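Local coordinates for putative lipoate-protein ligase A subunit 2 (PDB 3R07), which is the small second subunit of a putative archaeal lipoate-protein ligase, with a compact alpha/beta fold related by sequence to the C-terminal part of bacterial ligases, at residues 6-11 / 23-28; 28-33 / 57-62. All coordinates share one frame; numbering follows the deposited sequence.

Strand 18-26 and the strand that follows it, 29-36, join the two contacts, whose centres lie about 9 Å apart. Interaction 1 fastens the first of these strands to the outer strand 5-13, and interaction 2 pins the start of the second to the loop ahead of helix 62-70. Asn28, in the tight turn between the strands, belongs to both. Between them, Asp24 O and Lys31 N, 2.8 Å apart, are a probable hydrogen bond, as are Asp24 N and Asp32 O. The apolar sides also meet: Leu25 CD2 rests 3.6 Å from Ile59 CG2, while Leu23 CD2 and Ile30 CG1 touch more loosely.

Interaction 1 (6-11 / 23-28); sequences MMYSKN and LDLDGN
Tyr8 and Leu23 lie side by side on the helix-facing side of the sheet, and their contact forms the apolar centre. Leu23 CB sits over one face of the phenol ring, 4.2 Å from its centroid and 26° off the normal, a CH-pi contact. Farther out along the ring, Leu23 CD1 packs against Tyr8 CZ at 3.4 Å. The ring stands up beside this leucine because Tyr8 CG is tucked between the backbone N and the carbonyl carbon (chi1 64°). Leu25 comes at the same ring from another direction, its CD1 lying in the ring plane at the edge, 3.9 Å from Tyr8 CE2. That methyl is shared with Met6, whose CG approaches it to 3.7 Å as the two side chains run alongside each other.

Underneath, the backbones pair in antiparallel fashion. Tyr8 and Leu23 form a hydrogen-bonded pair: Tyr8 N gives to Leu23 O at 3.0 Å, and Leu23 N returns the bond to Tyr8 O. Met6 and Leu25 do likewise, with Met6 N 2.9 Å from Leu25 O. The non-hydrogen-bonded pair between them, Met7 and Asp24, turns to the opposite side, where Met7 CG lies 3.5 Å from Asp24 OD1 at the polar edge.

The contact is the open end of the hairpin of strands 5-13 and 18-26. Strand 29-36 flanks strand 18-26 on its other side, bringing Ile30 against Leu23, while Tyr8 OH reaches the end of helix 83-88 through a weak hydrogen bond to Leu88 O.

Interaction 2 (28-33 / 57-62); sequences NRIKDI and SSIEKI
Arg29 and Ser58 face each other in a single backbone bridge, their CA atoms 4.5 Å apart, and the two hydrogen bonds come from residues around them. Ile30 N donates to Ser57 O at 3.0 Å, the N-H pointing almost straight at the oxygen (165°). Ile59 N does the same for Asn28 O, also at 3.0 Å. The bridge thus ties the loop between helices 46-54 and 62-70 to the first residues of edge strand 29-36. Just beyond it, that strand carries a classic beta bulge, with Lys31 and Asp32 both opposite Asp24 of the central strand; Asp32 also forms a salt bridge with Arg55.

On the buried side, Ile30 CG1 meets Ile59 CG2 at 3.8 Å, the two side chains meeting at a slant. With CG2 anti to the carbonyl carbon of its own residue, Ile59 carries this methyl over Asn28 O as well. At the solvent side Asn28 lies crosswise to Ile59 and brings ND2 to within 3.6 Å of Glu60 CG, its amide turned 78° from the carboxylate plane.

Interaction 1 (6-11 / 23-28)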
loop_
_atom_site.group_PDB
_atom_site.type_symbol
_atom_site.label_atom_id
_atom_site.label_comp_id
_atom_site.label_asym_id
_atom_site.label_seq_id
_atom_site.Cartn_x
_atom_site.Cartn_y
_atom_site.Cartn_z
ATOM N N MET B 6 26.454 -7.382 19.328
ATOM C CA MET B 6 26.445 -6.721 18.031
ATOM C C MET B 6 25.027 -6.406 17.574
ATOM O O MET B 6 24.117 -7.211 17.737
ATOM C CB MET B 6 27.180 -7.581 17.005
ATOM C CG MET B 6 26.643 -7.484 15.597
ATOM S SD MET B 6 27.934 -7.250 14.371
ATOM C CE MET B 6 28.792 -8.835 14.394
ATOM N N MET B 7 24.852 -5.220 17.013
ATOM C CA MET B 7 23.556 -4.780 16.504
ATOM C C MET B 7 23.710 -4.102 15.184
ATOM O O MET B 7 24.434 -3.127 15.078
ATOM C CB MET B 7 22.915 -3.772 17.447
ATOM C CG MET B 7 22.057 -4.377 18.502
ATOM S SD MET B 7 21.583 -3.100 19.659
ATOM C CE MET B 7 23.191 -2.726 20.394
ATOM N N TYR B 8 23.005 -4.586 14.177
ATOM C CA TYR B 8 23.047 -3.889 12.900
ATOM C C TYR B 8 21.701 -3.598 12.232
ATOM O O TYR B 8 20.638 -4.031 12.683
ATOM C CB TYR B 8 24.022 -4.566 11.942
ATOM C CG TYR B 8 23.644 -5.959 11.537
ATOM C CD1 TYR B 8 22.963 -6.187 10.345
ATOM C CD2 TYR B 8 23.976 -7.049 12.326
ATOM C CE1 TYR B 8 22.624 -7.457 9.937
ATOM C CE2 TYR B 8 23.627 -8.340 11.930
ATOM C CZ TYR B 8 22.952 -8.527 10.732
ATOM O OH TYR B 8 22.602 -9.785 10.323
ATOM N N SER B 9 21.788 -2.833 11.153
ATOM C CA SER B 9 20.650 -2.404 10.380
ATOM C C SER B 9 21.026 -2.475 8.932
ATOM O O SER B 9 22.093 -2.013 8.548
ATOM C CB SER B 9 20.277 -0.981 10.750
ATOM O OG SER B 9 19.545 -1.017 11.953
ATOM N N LYS B 10 20.134 -3.025 8.122
ATOM C CA LYS B 10 20.446 -3.357 6.749
ATOM C C LYS B 10 19.224 -3.144 5.843
ATOM O O LYS B 10 18.120 -3.524 6.202
ATOM C CB LYS B 10 20.858 -4.818 6.741
ATOM C CG LYS B 10 22.112 -5.112 5.996
ATOM C CD LYS B 10 22.269 -6.609 5.906
ATOM C CE LYS B 10 22.379 -7.013 4.465
ATOM N NZ LYS B 10 23.792 -7.058 4.094
ATOM N N ASN B 11 19.426 -2.512 4.689
ATOM C CA ASN B 11 18.401 -2.428 3.637
ATOM C C ASN B 11 18.694 -3.441 2.556
ATOM O O ASN B 11 19.830 -3.856 2.387
ATOM C CB ASN B 11 18.387 -1.053 2.980
ATOM C CG ASN B 11 18.371 0.067 3.977
ATOM O OD1 ASN B 11 17.656 0.030 4.984
ATOM N ND2 ASN B 11 19.167 1.082 3.709
ATOM N N LEU B 23 19.036 -6.488 13.502
ATOM C CA LEU B 23 19.377 -7.645 14.334
ATOM C C LEU B 23 20.193 -7.270 15.543
ATOM O O LEU B 23 21.098 -6.445 15.472
ATOM C CB LEU B 23 20.153 -8.692 13.552
ATOM C CG LEU B 23 19.363 -9.579 12.612
ATOM C CD1 LEU B 23 19.655 -9.090 11.228
ATOM C CD2 LEU B 23 19.801 -11.019 12.756
ATOM N N ASP B 24 19.860 -7.909 16.648
ATOM C CA ASP B 24 20.536 -7.763 17.925
ATOM C C ASP B 24 21.232 -9.102 18.195
ATOM O O ASP B 24 20.562 -10.116 18.408
ATOM C CB ASP B 24 19.464 -7.503 18.968
ATOM C CG ASP B 24 19.996 -6.921 20.237
ATOM O OD1 ASP B 24 21.200 -7.093 20.555
ATOM O OD2 ASP B 24 19.174 -6.297 20.942
ATOM N N LEU B 25 22.564 -9.126 18.140
ATOM C CA LEU B 25 23.312 -10.398 18.237
ATOM C C LEU B 25 24.108 -10.569 19.536
ATOM O O LEU B 25 24.947 -9.740 19.884
ATOM C CB LEU B 25 24.265 -10.578 17.055
ATOM C CG LEU B 25 23.819 -10.428 15.609
ATOM C CD1 LEU B 25 24.996 -10.712 14.687
ATOM C CD2 LEU B 25 22.648 -11.355 15.299
ATOM N N ASP B 26 23.828 -11.659 20.237
ATOM C CA ASP B 26 24.597 -12.053 21.403
ATOM C C ASP B 26 25.464 -13.237 20.987
ATOM O O ASP B 26 25.002 -14.371 20.897
ATOM C CB ASP B 26 23.657 -12.413 22.561
ATOM C CG ASP B 26 24.399 -12.961 23.776
ATOM O OD1 ASP B 26 25.517 -13.516 23.600
ATOM O OD2 ASP B 26 23.859 -12.842 24.912
ATOM N N GLY B 27 26.729 -12.967 20.716
ATOM C CA GLY B 27 27.602 -13.998 20.189
ATOM C C GLY B 27 27.119 -14.460 18.824
ATOM O O GLY B 27 27.164 -13.700 17.849
ATOM N N ASN B 28 26.654 -15.705 18.762
ATOM C CA ASN B 28 26.269 -16.330 17.496
ATOM C C ASN B 28 24.725 -16.400 17.402
ATOM O O ASN B 28 24.153 -16.920 16.437
ATOM C CB ASN B 28 26.924 -17.732 17.407
ATOM C CG ASN B 28 27.323 -18.134 15.970
ATOM O OD1 ASN B 28 27.961 -17.369 15.227
ATOM N ND2 ASN B 28 26.963 -19.359 15.589
#

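Interaction 2 (28-33 / 57-62)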
loop_
_atom_site.group_PDB
_atom_site.type_symbol
_atom_site.label_atom_id
_atom_site.label_comp_id
_atom_site.label_asym_id
_atom_site.label_seq_id
_atom_site.Cartn_x
_atom_site.Cartn_y
_atom_site.Cartn_z
ATOM N N ASN B 28 26.654 -15.705 18.762
ATOM C CA ASN B 28 26.269 -16.330 17.496
ATOM C C ASN B 28 24.725 -16.400 17.402
ATOM O O ASN B 28 24.153 -16.920 16.437
ATOM C CB ASN B 28 26.924 -17.732 17.407
ATOM C CG ASN B 28 27.323 -18.134 15.970
ATOM O OD1 ASN B 28 27.961 -17.369 15.227
ATOM N ND2 ASN B 28 26.963 -19.359 15.589
ATOM N N ARG B 29 24.070 -15.819 18.403
ATOM C CA ARG B 29 22.681 -16.080 18.687
ATOM C C ARG B 29 21.830 -14.803 18.592
ATOM O O ARG B 29 22.255 -13.713 18.995
ATOM C CB ARG B 29 22.592 -16.710 20.078
ATOM C CG ARG B 29 21.385 -17.603 20.324
ATOM C CD ARG B 29 20.334 -16.854 21.126
ATOM N NE ARG B 29 20.904 -16.351 22.374
ATOM C CZ ARG B 29 20.261 -15.611 23.275
ATOM N NH1 ARG B 29 18.993 -15.264 23.092
ATOM N NH2 ARG B 29 20.901 -15.211 24.372
ATOM N N ILE B 30 20.618 -14.952 18.057
ATOM C CA ILE B 30 19.749 -13.822 17.747
ATOM C C ILE B 30 18.932 -13.453 18.974
ATOM O O ILE B 30 18.076 -14.220 19.417
ATOM C CB ILE B 30 18.831 -14.130 16.536
ATOM C CG1 ILE B 30 19.663 -14.245 15.244
ATOM C CG2 ILE B 30 17.732 -13.060 16.409
ATOM C CD1 ILE B 30 18.917 -14.829 14.067
ATOM N N LYS B 31 19.208 -12.279 19.531
ATOM C CA LYS B 31 18.565 -11.851 20.759
ATOM C C LYS B 31 17.265 -11.154 20.411
ATOM O O LYS B 31 16.246 -11.339 21.077
ATOM C CB LYS B 31 19.493 -10.915 21.535
ATOM C CG LYS B 31 18.978 -10.475 22.887
ATOM C CD LYS B 31 20.016 -9.647 23.644
ATOM C CE LYS B 31 19.426 -9.175 24.990
ATOM N NZ LYS B 31 20.462 -8.626 25.942
ATOM N N ASP B 32 17.324 -10.326 19.371
ATOM C CA ASP B 32 16.149 -9.683 18.831
ATOM C C ASP B 32 16.242 -9.467 17.327
ATOM O O ASP B 32 17.340 -9.460 16.743
ATOM C CB ASP B 32 15.870 -8.367 19.527
ATOM C CG ASP B 32 14.383 -8.123 19.705
ATOM O OD1 ASP B 32 13.568 -8.907 19.141
ATOM O OD2 ASP B 32 14.027 -7.158 20.427
ATOM N N ILE B 33 15.072 -9.311 16.706
ATOM C CA ILE B 33 14.989 -9.020 15.285
ATOM C C ILE B 33 13.721 -8.223 14.977
ATOM O O ILE B 33 12.664 -8.404 15.597
ATOM C CB ILE B 33 15.181 -10.314 14.389
ATOM C CG1 ILE B 33 15.078 -9.988 12.891
ATOM C CG2 ILE B 33 14.254 -11.459 14.825
ATOM C CD1 ILE B 33 15.471 -11.105 11.974
ATOM N N SER B 57 17.500 -18.146 17.299
ATOM C CA SER B 57 18.224 -19.250 16.713
ATOM C C SER B 57 19.644 -18.782 16.542
ATOM O O SER B 57 20.052 -17.803 17.141
ATOM C CB SER B 57 17.648 -19.573 15.335
ATOM O OG SER B 57 16.255 -19.828 15.400
ATOM N N SER B 58 20.390 -19.461 15.689
ATOM C CA SER B 58 21.777 -19.123 15.453
ATOM C C SER B 58 21.949 -18.603 14.055
ATOM O O SER B 58 21.501 -19.222 13.100
ATOM C CB SER B 58 22.676 -20.340 15.678
ATOM O OG SER B 58 22.993 -20.478 17.056
ATOM N N ILE B 59 22.626 -17.470 13.945
ATOM C CA ILE B 59 22.819 -16.799 12.662
ATOM C C ILE B 59 23.352 -17.748 11.581
ATOM O O ILE B 59 23.411 -17.397 10.395
ATOM C CB ILE B 59 23.680 -15.489 12.810
ATOM C CG1 ILE B 59 25.184 -15.779 12.812
ATOM C CG2 ILE B 59 23.279 -14.713 14.063
ATOM C CD1 ILE B 59 25.889 -15.340 11.534
ATOM N N GLU B 60 23.732 -18.952 12.006
ATOM C CA GLU B 60 24.207 -20.000 11.092
ATOM C C GLU B 60 23.022 -20.666 10.400
ATOM O O GLU B 60 23.015 -20.808 9.175
ATOM C CB GLU B 60 25.062 -21.046 11.834
ATOM C CG GLU B 60 26.479 -20.557 12.245
ATOM C CD GLU B 60 27.484 -21.702 12.459
ATOM O OE1 GLU B 60 27.067 -22.887 12.492
ATOM O OE2 GLU B 60 28.696 -21.417 12.593
ATOM N N LYS B 61 22.018 -21.036 11.196
ATOM C CA LYS B 61 20.831 -21.732 10.703
ATOM C C LYS B 61 19.655 -20.783 10.405
ATOM O O LYS B 61 18.525 -20.983 10.868
ATOM C CB LYS B 61 20.446 -22.860 11.665
ATOM C CG LYS B 61 21.552 -23.920 11.769
ATOM C CD LYS B 61 21.044 -25.265 12.283
ATOM C CE LYS B 61 22.108 -26.346 12.130
ATOM N NZ LYS B 61 21.483 -27.698 12.101
ATOM N N ILE B 62 19.954 -19.752 9.616
ATOM C CA ILE B 62 18.983 -18.758 9.179
ATOM C C ILE B 62 18.161 -19.294 8.000
ATOM O O ILE B 62 16.926 -19.238 8.025
ATOM C CB ILE B 62 19.702 -17.415 8.820
ATOM C CG1 ILE B 62 19.831 -16.527 10.061
ATOM C CG2 ILE B 62 18.995 -16.653 7.675
ATOM C CD1 ILE B 62 20.489 -15.171 9.791
#